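Local coordinates for protein beta-galactoside alpha-2,6-sialyltransferase (Photobacterium sp., PDB 2Z4T) that probably transfers sialic acid from CMP-sialic acid to galactosides such as lactose in alpha-2,6 linkage, leaving CMP as the donor product, at residues Val58-Thr63 with Lys89-Phe94; Val113-Glu118 with Gln189-Leu194; Gln146-Trp151 with Asn165-Ala170. All coordinates share one frame; numbering follows the deposited sequence.

Contact 1: residues Val58-Thr63 with Lys89-Phe94; sequences VQTCGT and KYCFDF
A classic beta bulge beside a disulfide joins two antiparallel strands here: Thr60 and Cys61 both face Cys91, and SG of Cys61 is bonded to SG of Cys91 at 2.1 Å. The carbonyl of Cys91 is the hub of the bulge. It takes a hydrogen bond from Thr60 N at 2.7 Å, arriving above the carbonyl plane, and a weak, longer one from Cys61 N. Cys91 N answers with a nearly straight bond to Cys61 O. Before the bulge the pairing is regular, with Val58 and Asp93 exchanging two backbone bonds, of which Asp93 N to Val58 O is the shorter at 2.8 Å. SG of Cys61 sits between its own backbone N and carbonyl carbon (chi1 88°), whereas that of Cys91 lies beside its backbone N; the two rotations bring the sulfurs within bonding distance, with the CB-SG-SG-CB torsion at 71°. These strands, 52-61 and 88-98, belong to the immunoglobulin-like beta-sandwich domain, and strand 88-98 pairs on its other edge with strand 103-122. The side chains of Gln59 and Phe92 lie side by side on one face of the sheet, with CG of Gln59 3.5 Å from CE2 of Phe92; Leu66 touches both. The disulfide, Val58 and Asp93 occupy the opposite face. There the methyl CG2 of Thr60 packs against CB of Cys91 at 3.5 Å. Beyond the bulge Gly62 lays its backbone on the ring of Tyr90, a CH-pi contact with Gly62 CA 3.7 Å from the ring centroid and 27° off the normal, nearest CD2 and CE2 of Tyr90. The Tyr90 hydroxyl is tied farther along the chain, to the backbone N of Gln64.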
loop_
_atom_site.group_PDB
_atom_site.type_symbol
_atom_site.label_atom_id
_atom_site.label_comp_id
_atom_site.label_asym_id
_atom_site.label_seq_id
_atom_site.Cartn_x
_atom_site.Cartn_y
_atom_site.Cartn_z
ATOM N N VAL A 58 21.127 -25.271 30.267
ATOM C CA VAL A 58 20.006 -26.083 30.726
ATOM C C VAL A 58 18.696 -25.578 30.141
ATOM O O VAL A 58 18.351 -24.396 30.261
ATOM C CB VAL A 58 19.911 -26.121 32.262
ATOM C CG1 VAL A 58 18.655 -26.893 32.699
ATOM C CG2 VAL A 58 21.152 -26.750 32.867
ATOM N N GLN A 59 17.957 -26.476 29.494
ATOM C CA GLN A 59 16.619 -26.118 29.069
ATOM C C GLN A 59 15.724 -26.076 30.295
ATOM O O GLN A 59 15.657 -27.011 31.098
ATOM C CB GLN A 59 16.059 -27.059 28.025
ATOM C CG GLN A 59 14.736 -26.556 27.495
ATOM C CD GLN A 59 14.162 -27.437 26.431
ATOM O OE1 GLN A 59 12.941 -27.559 26.314
ATOM N NE2 GLN A 59 15.027 -28.055 25.638
ATOM N N THR A 60 15.019 -24.975 30.401
ATOM C CA THR A 60 14.446 -24.574 31.640
ATOM C C THR A 60 12.923 -24.372 31.520
ATOM O O THR A 60 12.202 -24.384 32.508
ATOM C CB THR A 60 15.284 -23.373 32.121
ATOM O OG1 THR A 60 16.078 -23.798 33.238
ATOM C CG2 THR A 60 14.483 -22.197 32.461
ATOM N N CYS A 61 12.441 -24.239 30.292
ATOM C CA CYS A 61 11.027 -24.276 30.036
ATOM C C CYS A 61 10.841 -24.655 28.577
ATOM O O CYS A 61 11.772 -24.544 27.787
ATOM C CB CYS A 61 10.375 -22.926 30.353
ATOM S SG CYS A 61 10.361 -21.757 28.995
ATOM N N GLY A 62 9.644 -25.107 28.226
ATOM C CA GLY A 62 9.346 -25.540 26.871
ATOM C C GLY A 62 9.075 -27.026 26.860
ATOM O O GLY A 62 9.690 -27.783 27.602
ATOM N N THR A 63 8.147 -27.460 26.025
ATOM C CA THR A 63 7.776 -28.855 26.086
ATOM C C THR A 63 8.714 -29.808 25.304
ATOM O O THR A 63 9.164 -30.790 25.860
ATOM C CB THR A 63 6.241 -29.101 25.918
ATOM O OG1 THR A 63 5.998 -30.058 24.884
ATOM C CG2 THR A 63 5.516 -27.855 25.609
ATOM N N LYS A 89 6.938 -20.560 24.023
ATOM C CA LYS A 89 8.205 -20.066 24.557
ATOM C C LYS A 89 9.085 -21.193 25.074
ATOM O O LYS A 89 8.595 -22.133 25.709
ATOM C CB LYS A 89 7.971 -18.991 25.649
ATOM C CG LYS A 89 7.340 -17.688 25.049
ATOM C CD LYS A 89 7.041 -16.586 26.085
ATOM C CE LYS A 89 6.253 -15.405 25.454
ATOM N NZ LYS A 89 4.924 -15.861 24.956
ATOM N N TYR A 90 10.380 -21.100 24.763
ATOM C CA TYR A 90 11.398 -22.039 25.250
ATOM C C TYR A 90 12.456 -21.263 26.044
ATOM O O TYR A 90 12.849 -20.168 25.636
ATOM C CB TYR A 90 12.012 -22.846 24.080
ATOM C CG TYR A 90 11.105 -23.968 23.640
ATOM C CD1 TYR A 90 9.990 -23.715 22.851
ATOM C CD2 TYR A 90 11.324 -25.277 24.074
ATOM C CE1 TYR A 90 9.119 -24.737 22.491
ATOM C CE2 TYR A 90 10.465 -26.306 23.721
ATOM C CZ TYR A 90 9.369 -26.038 22.933
ATOM O OH TYR A 90 8.522 -27.056 22.593
ATOM N N CYS A 91 12.896 -21.819 27.174
ATOM C CA CYS A 91 13.866 -21.160 28.047
ATOM C C CYS A 91 15.146 -21.969 28.212
ATOM O O CYS A 91 15.112 -23.198 28.329
ATOM C CB CYS A 91 13.291 -20.974 29.438
ATOM S SG CYS A 91 11.666 -20.254 29.542
ATOM N N PHE A 92 16.271 -21.256 28.262
ATOM C CA PHE A 92 17.597 -21.849 28.446
ATOM C C PHE A 92 18.398 -20.991 29.415
ATOM O O PHE A 92 18.496 -19.767 29.249
ATOM C CB PHE A 92 18.313 -21.989 27.096
ATOM C CG PHE A 92 17.554 -22.818 26.102
ATOM C CD1 PHE A 92 16.676 -22.223 25.213
ATOM C CD2 PHE A 92 17.670 -24.205 26.099
ATOM C CE1 PHE A 92 15.940 -22.985 24.300
ATOM C CE2 PHE A 92 16.933 -24.985 25.193
ATOM C CZ PHE A 92 16.066 -24.374 24.294
ATOM N N ASP A 93 18.955 -21.622 30.437
ATOM C CA ASP A 93 19.744 -20.899 31.422
ATOM C C ASP A 93 21.205 -21.259 31.295
ATOM O O ASP A 93 21.563 -22.426 31.458
ATOM C CB ASP A 93 19.284 -21.255 32.837
ATOM C CG ASP A 93 17.849 -20.853 33.113
ATOM O OD1 ASP A 93 17.485 -20.838 34.310
ATOM O OD2 ASP A 93 17.094 -20.576 32.155
ATOM N N PHE A 94 22.047 -20.265 31.027
ATOM C CA PHE A 94 23.508 -20.459 31.000
ATOM C C PHE A 94 24.133 -20.088 32.339
ATOM O O PHE A 94 23.833 -19.025 32.889
ATOM C CB PHE A 94 24.137 -19.617 29.883
ATOM C CG PHE A 94 25.647 -19.512 29.953
ATOM C CD1 PHE A 94 26.455 -20.461 29.337
ATOM C CD2 PHE A 94 26.264 -18.431 30.601
ATOM C CE1 PHE A 94 27.859 -20.354 29.396
ATOM C CE2 PHE A 94 27.665 -18.326 30.657
ATOM C CZ PHE A 94 28.456 -19.283 30.056
#

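Contact 2: residues Val113-Glu118 with Gln189-Leu194; sequences VAPSLE and QTKHRL
Apolar and backbone packing brings the entry to a central strand of the sialyltransferase domain against the loop that follows helix 178-190. Ala114 and Pro115 are the last residues before strand 116-118, in the passage from the beta-sandwich domain, and they press on Arg193 and Leu194, where strand 194-201 starts. The Pro115 ring packs against the carbonyl oxygen of Arg193, Pro115 CD lying 3.3 Å from Arg193 O. The bent aliphatic chain of Lys191 reaches the same proline, with Lys191 CD 4.0 Å from Pro115 CB. Leu194 CD1 packs on Pro115 CB and more distantly on Leu117 CB, while Leu194 CA directs a CA-H...O contact of 3.4 Å to Pro115 O. A chi1 of 58° turns the Arg193 chain toward Ala114, and its extended remainder brings a face of the guanidinium over that residue. Ala114 CB is 3.5 Å from Arg193 CZ, and Ala114 N lies over that face, 3.2 Å from Arg193 NH2. Those two nitrogens are both donors. Asp36 pairs with NH2 in a salt bridge, and Asp87 OD1 takes both NH1 and Ala114 N; each donor thus has a carboxylate, which probably makes their closeness tolerable and offsets the arginine's charge.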
loop_
_atom_site.group_PDB
_atom_site.type_symbol
_atom_site.label_atom_id
_atom_site.label_comp_id
_atom_site.label_asym_id
_atom_site.label_seq_id
_atom_site.Cartn_x
_atom_site.Cartn_y
_atom_site.Cartn_z
ATOM N N VAL A 113 7.384 -18.909 16.977
ATOM C CA VAL A 113 6.104 -18.499 16.376
ATOM C C VAL A 113 6.005 -19.125 14.994
ATOM O O VAL A 113 7.042 -19.443 14.385
ATOM C CB VAL A 113 5.990 -16.954 16.274
ATOM C CG1 VAL A 113 6.170 -16.285 17.677
ATOM C CG2 VAL A 113 7.026 -16.399 15.276
ATOM N N ALA A 114 4.784 -19.321 14.503
ATOM C CA ALA A 114 4.593 -19.855 13.151
ATOM C C ALA A 114 5.354 -19.038 12.092
ATOM O O ALA A 114 5.376 -17.800 12.156
ATOM C CB ALA A 114 3.118 -19.910 12.805
ATOM N N PRO A 115 6.004 -19.724 11.134
ATOM C CA PRO A 115 6.515 -19.043 9.941
ATOM C C PRO A 115 5.356 -18.300 9.267
ATOM O O PRO A 115 4.229 -18.818 9.188
ATOM C CB PRO A 115 6.966 -20.197 9.046
ATOM C CG PRO A 115 7.263 -21.321 10.000
ATOM C CD PRO A 115 6.288 -21.173 11.122
ATOM N N SER A 116 5.614 -17.084 8.815
ATOM C CA SER A 116 4.558 -16.272 8.230
ATOM C C SER A 116 5.000 -15.559 6.951
ATOM O O SER A 116 6.183 -15.244 6.732
ATOM C CB SER A 116 4.021 -15.270 9.244
ATOM O OG SER A 116 4.984 -14.257 9.470
ATOM N N LEU A 117 4.019 -15.323 6.102
ATOM C CA LEU A 117 4.240 -14.685 4.829
ATOM C C LEU A 117 3.199 -13.573 4.670
ATOM O O LEU A 117 2.027 -13.686 5.131
ATOM C CB LEU A 117 4.135 -15.728 3.721
ATOM C CG LEU A 117 4.597 -15.365 2.314
ATOM C CD1 LEU A 117 6.064 -14.977 2.314
ATOM C CD2 LEU A 117 4.351 -16.521 1.355
ATOM N N GLU A 118 3.661 -12.473 4.075
ATOM C CA GLU A 118 2.811 -11.355 3.710
ATOM C C GLU A 118 3.092 -11.045 2.259
ATOM O O GLU A 118 4.244 -10.796 1.904
ATOM C CB GLU A 118 3.147 -10.140 4.545
ATOM C CG GLU A 118 2.688 -10.218 5.978
ATOM C CD GLU A 118 3.205 -9.043 6.792
ATOM O OE1 GLU A 118 2.826 -8.934 7.976
ATOM O OE2 GLU A 118 4.002 -8.244 6.242
ATOM N N GLN A 189 5.431 -25.688 0.676
ATOM C CA GLN A 189 6.012 -27.018 0.618
ATOM C C GLN A 189 7.052 -27.231 1.700
ATOM O O GLN A 189 7.313 -28.350 2.107
ATOM C CB GLN A 189 6.681 -27.238 -0.734
ATOM C CG GLN A 189 5.769 -27.804 -1.793
ATOM C CD GLN A 189 6.289 -27.566 -3.193
ATOM O OE1 GLN A 189 5.663 -27.971 -4.165
ATOM N NE2 GLN A 189 7.431 -26.892 -3.306
ATOM N N THR A 190 7.615 -26.134 2.172
ATOM C CA THR A 190 8.862 -26.136 2.914
ATOM C C THR A 190 8.664 -25.804 4.394
ATOM O O THR A 190 9.425 -26.254 5.235
ATOM C CB THR A 190 9.847 -25.159 2.194
ATOM O OG1 THR A 190 10.557 -25.891 1.185
ATOM C CG2 THR A 190 10.837 -24.461 3.132
ATOM N N LYS A 191 7.635 -25.034 4.709
ATOM C CA LYS A 191 7.370 -24.648 6.084
ATOM C C LYS A 191 6.363 -25.595 6.729
ATOM O O LYS A 191 5.365 -25.993 6.102
ATOM C CB LYS A 191 6.878 -23.201 6.131
ATOM C CG LYS A 191 7.935 -22.195 5.662
ATOM C CD LYS A 191 9.195 -22.356 6.485
ATOM C CE LYS A 191 10.030 -21.097 6.490
ATOM N NZ LYS A 191 10.732 -20.954 5.200
ATOM N N HIS A 192 6.589 -25.974 7.976
ATOM C CA HIS A 192 5.662 -26.968 8.471
ATOM C C HIS A 192 4.270 -26.481 8.822
ATOM O O HIS A 192 3.321 -27.238 8.588
ATOM C CB HIS A 192 6.290 -28.045 9.367
ATOM C CG HIS A 192 6.991 -29.091 8.563
ATOM N ND1 HIS A 192 6.455 -30.337 8.331
ATOM C CD2 HIS A 192 8.130 -29.030 7.832
ATOM C CE1 HIS A 192 7.262 -31.018 7.537
ATOM N NE2 HIS A 192 8.284 -30.246 7.220
ATOM N N ARG A 193 4.132 -25.238 9.278
ATOM C CA ARG A 193 2.846 -24.545 9.331
ATOM C C ARG A 193 3.180 -23.147 8.781
ATOM O O ARG A 193 4.310 -22.689 8.939
ATOM C CB ARG A 193 2.281 -24.479 10.760
ATOM C CG ARG A 193 3.219 -23.778 11.754
ATOM C CD ARG A 193 2.660 -23.676 13.156
ATOM N NE ARG A 193 3.706 -23.229 14.083
ATOM C CZ ARG A 193 3.488 -22.479 15.169
ATOM N NH1 ARG A 193 2.248 -22.069 15.475
ATOM N NH2 ARG A 193 4.507 -22.121 15.945
ATOM N N LEU A 194 2.218 -22.494 8.121
ATOM C CA LEU A 194 2.451 -21.201 7.480
ATOM C C LEU A 194 1.223 -20.306 7.581
ATOM O O LEU A 194 0.132 -20.684 7.132
ATOM C CB LEU A 194 2.870 -21.373 6.006
ATOM C CG LEU A 194 3.353 -20.105 5.279
ATOM C CD1 LEU A 194 4.689 -19.562 5.861
ATOM C CD2 LEU A 194 3.459 -20.316 3.758
#

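Contact 3: residues Gln146-Trp151 with Asn165-Ala170; sequences QRYIAW and NITSFA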
loop_
_atom_site.group_PDB
_atom_site.type_symbol
_atom_site.label_atom_id
_atom_site.label_comp_id
_atom_site.label_asym_id
_atom_site.label_seq_id
_atom_site.Cartn_x
_atom_site.Cartn_y
_atom_site.Cartn_z
ATOM N N GLN A 146 8.065 -12.847 6.485
ATOM C CA GLN A 146 8.701 -12.624 5.182
ATOM C C GLN A 146 7.724 -11.847 4.319
ATOM O O GLN A 146 6.502 -12.057 4.404
ATOM C CB GLN A 146 9.009 -13.951 4.472
ATOM C CG GLN A 146 10.281 -14.684 4.937
ATOM C CD GLN A 146 11.571 -13.850 4.816
ATOM O OE1 GLN A 146 12.462 -13.955 5.656
ATOM N NE2 GLN A 146 11.669 -13.021 3.775
ATOM N N ARG A 147 8.246 -10.984 3.454
ATOM C CA ARG A 147 7.381 -10.101 2.681
ATOM C C ARG A 147 7.703 -10.135 1.201
ATOM O O ARG A 147 8.850 -9.959 0.791
ATOM C CB ARG A 147 7.431 -8.682 3.235
ATOM C CG ARG A 147 7.042 -8.633 4.681
ATOM C CD ARG A 147 6.902 -7.207 5.214
ATOM N NE ARG A 147 6.527 -7.306 6.615
ATOM C CZ ARG A 147 7.399 -7.448 7.611
ATOM N NH1 ARG A 147 8.702 -7.433 7.360
ATOM N NH2 ARG A 147 6.958 -7.587 8.859
ATOM N N TYR A 148 6.667 -10.379 0.411
ATOM C CA TYR A 148 6.780 -10.460 -1.028
ATOM C C TYR A 148 5.933 -9.349 -1.621
ATOM O O TYR A 148 4.746 -9.211 -1.288
ATOM C CB TYR A 148 6.238 -11.794 -1.538
ATOM C CG TYR A 148 6.995 -13.038 -1.134
ATOM C CD1 TYR A 148 8.241 -12.967 -0.528
ATOM C CD2 TYR A 148 6.465 -14.306 -1.410
ATOM C CE1 TYR A 148 8.929 -14.122 -0.163
ATOM C CE2 TYR A 148 7.139 -15.454 -1.069
ATOM C CZ TYR A 148 8.376 -15.360 -0.450
ATOM O OH TYR A 148 9.046 -16.498 -0.099
ATOM N N ILE A 149 6.542 -8.570 -2.507
ATOM C CA ILE A 149 5.849 -7.517 -3.215
ATOM C C ILE A 149 5.910 -7.741 -4.715
ATOM O O ILE A 149 6.865 -8.345 -5.240
ATOM C CB ILE A 149 6.439 -6.124 -2.885
ATOM C CG1 ILE A 149 7.875 -5.978 -3.407
ATOM C CG2 ILE A 149 6.318 -5.835 -1.396
ATOM C CD1 ILE A 149 8.514 -4.591 -3.168
ATOM N N ALA A 150 4.874 -7.282 -5.407
ATOM C CA ALA A 150 4.944 -7.143 -6.848
ATOM C C ALA A 150 4.305 -5.803 -7.110
ATOM O O ALA A 150 3.072 -5.687 -7.142
ATOM C CB ALA A 150 4.210 -8.265 -7.557
ATOM N N TRP A 151 5.159 -4.788 -7.238
ATOM C CA TRP A 151 4.741 -3.378 -7.315
ATOM C C TRP A 151 5.160 -2.767 -8.631
ATOM O O TRP A 151 6.210 -3.101 -9.184
ATOM C CB TRP A 151 5.385 -2.544 -6.201
ATOM C CG TRP A 151 4.746 -2.640 -4.822
ATOM C CD1 TRP A 151 3.521 -3.162 -4.509
ATOM C CD2 TRP A 151 5.306 -2.169 -3.580
ATOM N NE1 TRP A 151 3.288 -3.062 -3.152
ATOM C CE2 TRP A 151 4.365 -2.455 -2.562
ATOM C CE3 TRP A 151 6.513 -1.539 -3.233
ATOM C CZ2 TRP A 151 4.589 -2.126 -1.218
ATOM C CZ3 TRP A 151 6.742 -1.218 -1.893
ATOM C CH2 TRP A 151 5.781 -1.498 -0.905
ATOM N N ASN A 165 12.611 -7.039 5.095
ATOM C CA ASN A 165 12.423 -8.453 4.810
ATOM C C ASN A 165 11.612 -8.699 3.530
ATOM O O ASN A 165 10.814 -9.660 3.452
ATOM C CB ASN A 165 11.678 -9.081 5.979
ATOM C CG ASN A 165 12.569 -9.861 6.898
ATOM O OD1 ASN A 165 12.068 -10.654 7.669
ATOM N ND2 ASN A 165 13.889 -9.665 6.817
ATOM N N ILE A 166 11.802 -7.815 2.548
ATOM C CA ILE A 166 11.084 -7.858 1.277
ATOM C C ILE A 166 11.880 -8.640 0.235
ATOM O O ILE A 166 13.090 -8.462 0.124
ATOM C CB ILE A 166 10.847 -6.423 0.720
ATOM C CG1 ILE A 166 9.760 -5.698 1.518
ATOM C CG2 ILE A 166 10.474 -6.466 -0.760
ATOM C CD1 ILE A 166 9.803 -4.186 1.384
ATOM N N THR A 167 11.195 -9.506 -0.506
ATOM C CA THR A 167 11.661 -9.971 -1.807
ATOM C C THR A 167 10.689 -9.396 -2.832
ATOM O O THR A 167 9.480 -9.397 -2.603
ATOM C CB THR A 167 11.628 -11.502 -1.919
ATOM O OG1 THR A 167 12.213 -12.085 -0.751
ATOM C CG2 THR A 167 12.371 -11.964 -3.156
ATOM N N SER A 168 11.220 -8.930 -3.959
ATOM C CA SER A 168 10.444 -8.236 -4.977
ATOM C C SER A 168 10.254 -9.090 -6.230
ATOM O O SER A 168 11.136 -9.863 -6.595
ATOM C CB SER A 168 11.179 -6.952 -5.368
ATOM O OG SER A 168 10.412 -6.204 -6.293
ATOM N N PHE A 169 9.126 -8.919 -6.912
ATOM C CA PHE A 169 8.829 -9.693 -8.138
ATOM C C PHE A 169 8.254 -8.783 -9.216
ATOM O O PHE A 169 7.473 -7.891 -8.924
ATOM C CB PHE A 169 7.834 -10.824 -7.844
ATOM C CG PHE A 169 8.352 -11.853 -6.884
ATOM C CD1 PHE A 169 8.835 -13.075 -7.359
ATOM C CD2 PHE A 169 8.368 -11.597 -5.504
ATOM C CE1 PHE A 169 9.325 -14.045 -6.482
ATOM C CE2 PHE A 169 8.858 -12.542 -4.608
ATOM C CZ PHE A 169 9.336 -13.786 -5.099
ATOM N N ALA A 170 8.648 -9.002 -10.463
ATOM C CA ALA A 170 8.195 -8.139 -11.547
ATOM C C ALA A 170 6.777 -8.514 -12.010
ATOM O O ALA A 170 6.533 -9.647 -12.411
ATOM C CB ALA A 170 9.193 -8.198 -12.714
HETATM O O HOH W 1 11.053 -11.982 1.472
HETATM O O HOH W 2 7.008 -4.998 -10.826
HETATM O O HOH W 3 8.043 -5.452 -7.451
#
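Backbone hydrogen bonds join strands 146-151 and 166-168 in parallel: Arg147 N to Asn165 O, Thr167 N to Arg147 O (2.7 Å), Ile149 N to Thr167 O and Phe169 N to Ile149 O. With helix 158-164 between them, they form a beta-alpha-beta unit of the GT-B fold; Asn165 closes that helix in a Schellman motif. Among the aromatic contacts, Phe169 turns an edge to the face of Tyr148, Phe169 CE2 lying 4.0 Å from Tyr148 CG, with ring planes at 61°. The same Phe169 ring has Ile149 O at its edge, in plane. Apolar packing holds the other side of the sheet, where a chi1 of 66° with an extended chi2 sends CD1 of Ile149 to CG2 of Ile166, 3.6 Å away. Waters bridge the two segments at both ends: one lies between Asn165 O, to which it donates, and the Thr167 hydroxyl, and another takes a bond from Trp151 N while reaching the Ser168 hydroxyl. The charged Arg147 is satisfied by Glu118 in a salt bridge, by Leu164 O and by Ser138, so its buried guanidinium probably ties the strand to the neighbouring strand and helices.

Along the chain contact 1 closes first, within the beta-sandwich domain; contact 2 then opens, and contact 3 falls wholly between its two segments. Centres lie about 23 Å (contacts 1 and 2), about 16 Å (2 and 3) and about 35 Å (1 and 3) apart. Strand 103-122, interrupted around Ala114 and Pro115, passes from the sandwich into the sialyltransferase domain: it pairs with strand 88-98 of contact 1 and strand 146-151 of contact 3, and carries 113-118. Contacts 2 and 3 touch through Glu118 O with Tyr148 N, probably a hydrogen bond, and Leu117 against Tyr148. In this first GT-B sheet the Trp151 side chain, ending strand 146-151, comes about 4 Å from a bound magnesium ion.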